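Local coordinates for protein myosin-17 (Arabidopsis thaliana, PDB 7KFL) that probably recognises and binds cargo through its globular tail, as part of a plant class XI myosin motor, at residues 158-163 / 386-391. Residues are numbered along the deposited sequence; the frame is centred on the assembly and turned at random.
Sequences QLTAFL and FTVEDI
L163 meets I391 tip to tip: its CD2 methyl stops 3.4 Å from CD1 of I391, close packing for two methyl groups. The leucine holds CG anti to its backbone N (chi1 175°), which carries the branch out from helix 150-186 toward the C-terminal segment. I391 is extended, CD1 anti to CA (chi2 -177°), which brings its terminal methyl to the leucine. The same leucine methyl also lies 4.1 Å from CE1 of F386, approaching that ring obliquely, while Y167 meets the F386 ring edge-to-face. One turn back on the long helix, T160 lies against V388, whose CG2 is 3.3 Å from OG1 and 3.7 Å from CG2 of T160. The threonine hydroxyl is hydrogen-bonded to the carbonyl O of K156 in its own helix, so its contact with the V388 methyl is one of packing. T387 is the N-cap residue of helix 388-393, and its backbone N makes a weak 3.4 Å hydrogen bond to OD2 of D390. This turn of chain presents V388 and I391 to the long helix from successive turns of the short one. L78 and L85 of helix 71-89 pack on L163 from the long-helix side, while L238 of helix 236-260 touches both F386 and I391; the C-terminal segment therefore packs against helices 150-186 and 236-260. With no hydrogen bond or salt bridge joining the two segments, their direct association rests on the fit of methyl groups and one aromatic ring.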
loop_
_atom_site.group_PDB
_atom_site.type_symbol
_atom_site.label_atom_id
_atom_site.label_comp_id
_atom_site.label_asym_id
_atom_site.label_seq_id
_atom_site.Cartn_x
_atom_site.Cartn_y
_atom_site.Cartn_z
ATOM N N GLN A 158 -5.789 15.879 -13.330
ATOM C CA GLN A 158 -6.849 15.754 -12.290
ATOM C C GLN A 158 -7.157 14.271 -12.037
ATOM O O GLN A 158 -7.312 13.895 -10.856
ATOM C CB GLN A 158 -8.108 16.523 -12.698
ATOM C CG GLN A 158 -8.000 18.025 -12.469
ATOM C CD GLN A 158 -9.264 18.772 -12.822
ATOM O OE1 GLN A 158 -10.281 18.185 -13.180
ATOM N NE2 GLN A 158 -9.211 20.087 -12.714
ATOM N N LEU A 159 -7.238 13.453 -13.093
ATOM C CA LEU A 159 -7.544 12.000 -12.980
ATOM C C LEU A 159 -6.375 11.275 -12.301
ATOM O O LEU A 159 -6.645 10.376 -11.474
ATOM C CB LEU A 159 -7.832 11.412 -14.366
ATOM C CG LEU A 159 -8.305 9.958 -14.378
ATOM C CD1 LEU A 159 -9.578 9.784 -13.563
ATOM C CD2 LEU A 159 -8.522 9.471 -15.802
ATOM N N THR A 160 -5.134 11.638 -12.645
ATOM C CA THR A 160 -3.891 11.151 -11.983
ATOM C C THR A 160 -4.007 11.401 -10.474
ATOM O O THR A 160 -3.809 10.445 -9.702
ATOM C CB THR A 160 -2.643 11.809 -12.589
ATOM O OG1 THR A 160 -2.510 11.343 -13.932
ATOM C CG2 THR A 160 -1.369 11.507 -11.831
ATOM N N ALA A 161 -4.337 12.635 -10.081
ATOM C CA ALA A 161 -4.470 13.065 -8.668
ATOM C C ALA A 161 -5.527 12.209 -7.956
ATOM O O ALA A 161 -5.323 11.893 -6.773
ATOM C CB ALA A 161 -4.804 14.535 -8.591
ATOM N N PHE A 162 -6.605 11.833 -8.647
ATOM C CA PHE A 162 -7.721 11.037 -8.064
ATOM C C PHE A 162 -7.310 9.565 -7.927
ATOM O O PHE A 162 -7.723 8.937 -6.936
ATOM C CB PHE A 162 -9.014 11.244 -8.854
ATOM C CG PHE A 162 -9.929 12.248 -8.203
ATOM C CD1 PHE A 162 -9.792 13.605 -8.452
ATOM C CD2 PHE A 162 -10.888 11.840 -7.289
ATOM C CE1 PHE A 162 -10.617 14.529 -7.829
ATOM C CE2 PHE A 162 -11.715 12.765 -6.670
ATOM C CZ PHE A 162 -11.577 14.108 -6.938
ATOM N N LEU A 163 -6.519 9.030 -8.863
ATOM C CA LEU A 163 -5.943 7.661 -8.752
ATOM C C LEU A 163 -5.083 7.579 -7.486
ATOM O O LEU A 163 -5.218 6.590 -6.738
ATOM C CB LEU A 163 -5.114 7.336 -9.999
ATOM C CG LEU A 163 -4.371 6.000 -9.961
ATOM C CD1 LEU A 163 -5.335 4.844 -9.751
ATOM C CD2 LEU A 163 -3.562 5.784 -11.228
ATOM N N PHE A 386 4.366 5.173 -7.245
ATOM C CA PHE A 386 4.180 4.922 -8.700
ATOM C C PHE A 386 3.902 6.226 -9.450
ATOM O O PHE A 386 3.327 7.163 -8.859
ATOM C CB PHE A 386 3.024 3.945 -8.933
ATOM C CG PHE A 386 1.687 4.423 -8.425
ATOM C CD1 PHE A 386 0.870 5.221 -9.210
ATOM C CD2 PHE A 386 1.247 4.080 -7.156
ATOM C CE1 PHE A 386 -0.356 5.664 -8.737
ATOM C CE2 PHE A 386 0.021 4.520 -6.685
ATOM C CZ PHE A 386 -0.778 5.312 -7.476
ATOM N N THR A 387 4.291 6.256 -10.728
ATOM C CA THR A 387 3.927 7.294 -11.729
ATOM C C THR A 387 3.033 6.646 -12.793
ATOM O O THR A 387 3.055 5.404 -12.903
ATOM C CB THR A 387 5.183 7.933 -12.335
ATOM O OG1 THR A 387 5.974 6.899 -12.921
ATOM C CG2 THR A 387 6.006 8.687 -11.313
ATOM N N VAL A 388 2.278 7.454 -13.545
ATOM C CA VAL A 388 1.321 6.981 -14.592
ATOM C C VAL A 388 2.102 6.207 -15.664
ATOM O O VAL A 388 1.522 5.270 -16.248
ATOM C CB VAL A 388 0.516 8.150 -15.197
ATOM C CG1 VAL A 388 -0.339 7.716 -16.380
ATOM C CG2 VAL A 388 -0.352 8.836 -14.152
ATOM N N GLU A 389 3.367 6.579 -15.901
ATOM C CA GLU A 389 4.282 5.912 -16.867
ATOM C C GLU A 389 4.620 4.499 -16.371
ATOM O O GLU A 389 4.647 3.582 -17.213
ATOM C CB GLU A 389 5.542 6.758 -17.072
ATOM C CG GLU A 389 6.486 6.219 -18.135
ATOM C CD GLU A 389 5.944 6.191 -19.555
ATOM O OE1 GLU A 389 4.942 6.883 -19.826
ATOM O OE2 GLU A 389 6.533 5.477 -20.393
ATOM N N ASP A 390 4.875 4.330 -15.066
ATOM C CA ASP A 390 5.154 3.014 -14.426
ATOM C C ASP A 390 3.939 2.097 -14.597
ATOM O O ASP A 390 4.130 0.936 -15.008
ATOM C CB ASP A 390 5.476 3.144 -12.933
ATOM C CG ASP A 390 6.825 3.770 -12.627
ATOM O OD1 ASP A 390 7.698 3.759 -13.519
ATOM O OD2 ASP A 390 6.992 4.259 -11.492
ATOM N N ILE A 391 2.744 2.605 -14.273
ATOM C CA ILE A 391 1.450 1.867 -14.386
ATOM C C ILE A 391 1.305 1.355 -15.824
ATOM O O ILE A 391 1.000 0.161 -15.994
ATOM C CB ILE A 391 0.257 2.753 -13.966
ATOM C CG1 ILE A 391 0.307 3.090 -12.473
ATOM C CG2 ILE A 391 -1.064 2.103 -14.357
ATOM C CD1 ILE A 391 -0.876 3.890 -11.975
#